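Local coordinates for protein ADP-ribosylating toxin CARDS (Mycoplasma pneumoniae, PDB 4TLV) that transfers the ADP-ribosyl group of NAD(+) to multiple target proteins and causes vacuolation of mammalian cells, acting as the main virulence factor of its bacterium, at residues Y48-A58 and Y131-I141. Residues are numbered along the deposited sequence; the frame is centred on the assembly and turned at random.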
loop_
_atom_site.group_PDB
_atom_site.type_symbol
_atom_site.label_atom_id
_atom_site.label_comp_id
_atom_site.label_asym_id
_atom_site.label_seq_id
_atom_site.Cartn_x
_atom_site.Cartn_y
_atom_site.Cartn_z
ATOM N N TYR A 48 -3.405 11.244 -21.208
ATOM C CA TYR A 48 -3.570 12.623 -20.768
ATOM C C TYR A 48 -3.248 12.721 -19.285
ATOM O O TYR A 48 -3.146 13.799 -18.758
ATOM C CB TYR A 48 -5.032 13.039 -20.955
ATOM C CG TYR A 48 -5.318 14.505 -20.723
ATOM C CD1 TYR A 48 -4.769 15.481 -21.559
ATOM C CD2 TYR A 48 -6.184 14.913 -19.711
ATOM C CE1 TYR A 48 -5.041 16.814 -21.368
ATOM C CE2 TYR A 48 -6.475 16.253 -19.515
ATOM C CZ TYR A 48 -5.897 17.202 -20.342
ATOM O OH TYR A 48 -6.178 18.535 -20.139
ATOM N N PHE A 49 -3.103 11.574 -18.619
ATOM C CA PHE A 49 -2.910 11.563 -17.180
ATOM C C PHE A 49 -1.423 11.563 -16.839
ATOM O O PHE A 49 -0.653 10.835 -17.465
ATOM C CB PHE A 49 -3.557 10.315 -16.576
ATOM C CG PHE A 49 -5.046 10.215 -16.821
ATOM C CD1 PHE A 49 -5.833 11.363 -16.877
ATOM C CD2 PHE A 49 -5.660 8.975 -16.985
ATOM C CE1 PHE A 49 -7.209 11.287 -17.094
ATOM C CE2 PHE A 49 -7.040 8.888 -17.194
ATOM C CZ PHE A 49 -7.816 10.066 -17.254
ATOM N N ILE A 50 -1.029 12.353 -15.839
ATOM C CA ILE A 50 0.367 12.344 -15.366
ATOM C C ILE A 50 0.457 11.686 -13.989
ATOM O O ILE A 50 -0.293 12.032 -13.083
ATOM C CB ILE A 50 0.943 13.758 -15.281
ATOM C CG1 ILE A 50 0.960 14.412 -16.669
ATOM C CG2 ILE A 50 2.370 13.739 -14.719
ATOM C CD1 ILE A 50 1.380 15.885 -16.621
ATOM N N SER A 51 1.386 10.745 -13.828
ATOM C CA SER A 51 1.482 9.988 -12.576
ATOM C C SER A 51 2.334 10.662 -11.507
ATOM O O SER A 51 3.373 11.264 -11.795
ATOM C CB SER A 51 2.035 8.583 -12.839
ATOM O OG SER A 51 3.309 8.695 -13.470
ATOM N N THR A 52 1.870 10.547 -10.269
ATOM C CA THR A 52 2.619 10.966 -9.095
ATOM C C THR A 52 2.289 9.957 -8.000
ATOM O O THR A 52 1.391 9.128 -8.146
ATOM C CB THR A 52 2.179 12.366 -8.576
ATOM O OG1 THR A 52 0.851 12.269 -8.030
ATOM C CG2 THR A 52 2.209 13.430 -9.690
ATOM N N SER A 53 3.005 10.034 -6.892
ATOM C CA SER A 53 2.807 9.092 -5.801
ATOM C C SER A 53 2.563 9.846 -4.483
ATOM O O SER A 53 3.052 10.954 -4.290
ATOM C CB SER A 53 4.032 8.178 -5.682
ATOM O OG SER A 53 3.906 7.330 -4.555
ATOM N N GLU A 54 1.791 9.249 -3.583
ATOM C CA GLU A 54 1.504 9.881 -2.308
ATOM C C GLU A 54 2.748 9.972 -1.407
ATOM O O GLU A 54 2.790 10.794 -0.510
ATOM C CB GLU A 54 0.373 9.127 -1.595
ATOM C CG GLU A 54 -0.404 9.968 -0.588
ATOM C CD GLU A 54 -1.602 9.207 -0.022
ATOM O OE1 GLU A 54 -2.547 8.902 -0.786
ATOM O OE2 GLU A 54 -1.593 8.904 1.186
ATOM N N THR A 55 3.761 9.149 -1.652
ATOM C CA THR A 55 4.983 9.191 -0.821
ATOM C C THR A 55 6.247 9.181 -1.673
ATOM O O THR A 55 6.253 8.618 -2.767
ATOM C CB THR A 55 5.105 7.969 0.145
ATOM O OG1 THR A 55 5.323 6.763 -0.606
ATOM C CG2 THR A 55 3.860 7.812 1.030
ATOM N N PRO A 56 7.343 9.768 -1.154
ATOM C CA PRO A 56 8.616 9.729 -1.882
ATOM C C PRO A 56 9.113 8.294 -2.072
ATOM O O PRO A 56 9.674 7.953 -3.110
ATOM C CB PRO A 56 9.582 10.492 -0.953
ATOM C CG PRO A 56 8.709 11.369 -0.140
ATOM C CD PRO A 56 7.420 10.605 0.058
ATOM N N THR A 57 8.903 7.449 -1.073
ATOM C CA THR A 57 9.373 6.081 -1.164
ATOM C C THR A 57 8.719 5.314 -2.321
ATOM O O THR A 57 9.390 4.569 -3.039
ATOM C CB THR A 57 9.157 5.330 0.159
ATOM O OG1 THR A 57 9.869 6.009 1.198
ATOM C CG2 THR A 57 9.668 3.900 0.048
ATOM N N ALA A 58 7.414 5.490 -2.495
ATOM C CA ALA A 58 6.723 4.840 -3.602
ATOM C C ALA A 58 7.084 5.479 -4.947
ATOM O O ALA A 58 7.209 4.781 -5.951
ATOM C CB ALA A 58 5.196 4.847 -3.371
ATOM N N TYR A 131 1.091 -0.508 -4.650
ATOM C CA TYR A 131 2.183 0.055 -3.848
ATOM C C TYR A 131 2.654 1.396 -4.408
ATOM O O TYR A 131 3.315 2.174 -3.709
ATOM C CB TYR A 131 3.381 -0.909 -3.804
ATOM C CG TYR A 131 4.180 -0.886 -5.097
ATOM C CD1 TYR A 131 5.234 0.004 -5.274
ATOM C CD2 TYR A 131 3.861 -1.737 -6.149
ATOM C CE1 TYR A 131 5.939 0.055 -6.461
ATOM C CE2 TYR A 131 4.557 -1.685 -7.351
ATOM C CZ TYR A 131 5.599 -0.796 -7.496
ATOM O OH TYR A 131 6.302 -0.746 -8.685
ATOM N N GLN A 132 2.353 1.655 -5.683
ATOM C CA GLN A 132 2.718 2.933 -6.299
ATOM C C GLN A 132 2.040 4.139 -5.632
ATOM O O GLN A 132 2.482 5.278 -5.795
ATOM C CB GLN A 132 2.426 2.920 -7.811
ATOM C CG GLN A 132 3.296 1.918 -8.574
ATOM C CD GLN A 132 3.002 1.882 -10.058
ATOM O OE1 GLN A 132 4.039 1.678 -10.840
ATOM N NE2 GLN A 132 1.850 2.045 -10.498
ATOM N N ARG A 133 0.975 3.886 -4.878
ATOM C CA ARG A 133 0.247 4.962 -4.210
ATOM C C ARG A 133 -0.061 6.077 -5.201
ATOM O O ARG A 133 0.099 7.253 -4.880
ATOM C CB ARG A 133 1.072 5.528 -3.037
ATOM C CG ARG A 133 1.417 4.498 -1.955
ATOM C CD ARG A 133 0.295 4.311 -0.936
ATOM N NE ARG A 133 0.028 5.504 -0.100
ATOM C CZ ARG A 133 0.673 5.810 1.027
ATOM N NH1 ARG A 133 1.675 5.046 1.484
ATOM N NH2 ARG A 133 0.323 6.898 1.710
ATOM N N GLU A 134 -0.502 5.712 -6.405
ATOM C CA GLU A 134 -0.602 6.691 -7.499
ATOM C C GLU A 134 -1.746 7.685 -7.355
ATOM O O GLU A 134 -2.887 7.311 -7.119
ATOM C CB GLU A 134 -0.707 6.025 -8.886
ATOM C CG GLU A 134 -0.870 7.085 -10.006
ATOM C CD GLU A 134 -0.827 6.523 -11.417
ATOM O OE1 GLU A 134 -0.838 5.284 -11.588
ATOM O OE2 GLU A 134 -0.792 7.345 -12.358
ATOM N N TRP A 135 -1.412 8.959 -7.491
ATOM C CA TRP A 135 -2.405 10.003 -7.735
ATOM C C TRP A 135 -2.077 10.474 -9.144
ATOM O O TRP A 135 -0.921 10.793 -9.441
ATOM C CB TRP A 135 -2.230 11.149 -6.734
ATOM C CG TRP A 135 -2.753 10.819 -5.368
ATOM C CD1 TRP A 135 -2.140 10.067 -4.417
ATOM C CD2 TRP A 135 -4.013 11.227 -4.816
ATOM N NE1 TRP A 135 -2.937 9.979 -3.295
ATOM C CE2 TRP A 135 -4.088 10.688 -3.518
ATOM C CE3 TRP A 135 -5.081 12.008 -5.295
ATOM C CZ2 TRP A 135 -5.188 10.902 -2.682
ATOM C CZ3 TRP A 135 -6.171 12.206 -4.478
ATOM C CH2 TRP A 135 -6.217 11.656 -3.172
ATOM N N PHE A 136 -3.058 10.453 -10.034
ATOM C CA PHE A 136 -2.812 10.919 -11.388
ATOM C C PHE A 136 -3.464 12.273 -11.571
ATOM O O PHE A 136 -4.472 12.573 -10.922
ATOM C CB PHE A 136 -3.293 9.907 -12.439
ATOM C CG PHE A 136 -4.790 9.679 -12.457
ATOM C CD1 PHE A 136 -5.377 8.745 -11.606
ATOM C CD2 PHE A 136 -5.603 10.366 -13.356
ATOM C CE1 PHE A 136 -6.745 8.512 -11.628
ATOM C CE2 PHE A 136 -6.983 10.129 -13.383
ATOM C CZ PHE A 136 -7.544 9.194 -12.517
ATOM N N THR A 137 -2.882 13.102 -12.437
ATOM C CA THR A 137 -3.482 14.403 -12.720
ATOM C C THR A 137 -4.236 14.293 -14.031
ATOM O O THR A 137 -3.828 13.556 -14.943
ATOM C CB THR A 137 -2.446 15.524 -12.811
ATOM O OG1 THR A 137 -1.575 15.271 -13.916
ATOM C CG2 THR A 137 -1.618 15.586 -11.522
ATOM N N ASP A 138 -5.361 14.993 -14.099
ATOM C CA ASP A 138 -6.193 14.985 -15.288
ATOM C C ASP A 138 -5.625 16.133 -16.104
ATOM O O ASP A 138 -6.120 17.266 -16.051
ATOM C CB ASP A 138 -7.652 15.227 -14.887
ATOM C CG ASP A 138 -8.634 14.961 -16.012
ATOM O OD1 ASP A 138 -8.196 14.674 -17.155
ATOM O OD2 ASP A 138 -9.853 15.038 -15.745
ATOM N N GLY A 139 -4.528 15.850 -16.795
ATOM C CA GLY A 139 -3.836 16.851 -17.597
ATOM C C GLY A 139 -2.550 17.410 -17.015
ATOM O O GLY A 139 -2.035 16.916 -16.003
ATOM N N PRO A 140 -2.018 18.459 -17.652
ATOM C CA PRO A 140 -0.723 19.052 -17.309
ATOM C C PRO A 140 -0.644 19.567 -15.873
ATOM O O PRO A 140 -1.646 19.987 -15.289
ATOM C CB PRO A 140 -0.620 20.260 -18.265
ATOM C CG PRO A 140 -1.546 19.941 -19.379
ATOM C CD PRO A 140 -2.672 19.172 -18.763
ATOM N N ILE A 141 0.564 19.561 -15.326
ATOM C CA ILE A 141 0.803 20.109 -14.000
ATOM C C ILE A 141 1.569 21.408 -14.166
ATOM O O ILE A 141 2.633 21.410 -14.770
ATOM C CB ILE A 141 1.636 19.142 -13.125
ATOM C CG1 ILE A 141 0.879 17.825 -12.924
ATOM C CG2 ILE A 141 1.943 19.791 -11.757
ATOM C CD1 ILE A 141 1.676 16.781 -12.134
#
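E54 binds two side chains of 131-141 through its two carboxylate oxygens. OE1 takes W135 NE1 at 2.8 Å, lying in the indole plane and using its anti lone pair, while OE2 forms a salt bridge with R133 NH2, also 2.8 Å. The arginine points its edge at OE2 but meets it from well above the carboxylate plane. Glutamate suits this place because its chain, with CG anti to the backbone N (chi1 -156°), is long enough to reach both donors; R133 bends at chi2 and chi3 to bring its guanidinium there, one face under T55 CG2. R590, near the C-terminus, is a second salt-bridge partner of OE2.

Next to this polar group, strands 49-53 and 134-138 pair antiparallel. I50-T137 and T52-W135 are hydrogen-bonded pairs, and T52 adds a side-chain bond: OG1 reaches W135 O at 2.7 Å, so this carbonyl accepts twice from one threonine. S53 OG donates to Q132 O (2.8 Å), tying the end of strand 49-53 to the 3-10 segment at 131-132.

On the face bearing F49, S51, F136 and D138, the side chains of F49 and F136 run side by side and point the same way, their rings oblique (planes at 49°), with F136 CE2 over the centre of the F49 ring. W197 meets both rings edge-to-face. At the far end G139 CA makes a CH-pi contact over the Y48 ring, 3.6 Å from its centroid; glycine is called for, since at these backbone angles a CB would jam against the preceding carbonyl O. T137 OG1 donates to G139 O, which probably steadies the inverse gamma turn centred on D138.

D138 OD2 makes a salt bridge with R33, and E134 OE2 is hydrogen-bonded to H38. Within the mART domain, 134-138 is the middle strand of a three-stranded antiparallel sheet, between 49-53 and 89-91; strand 9-14 touches I50, T52 and W135, and helix 228-231 packs through F230 on S51, S53 and E134.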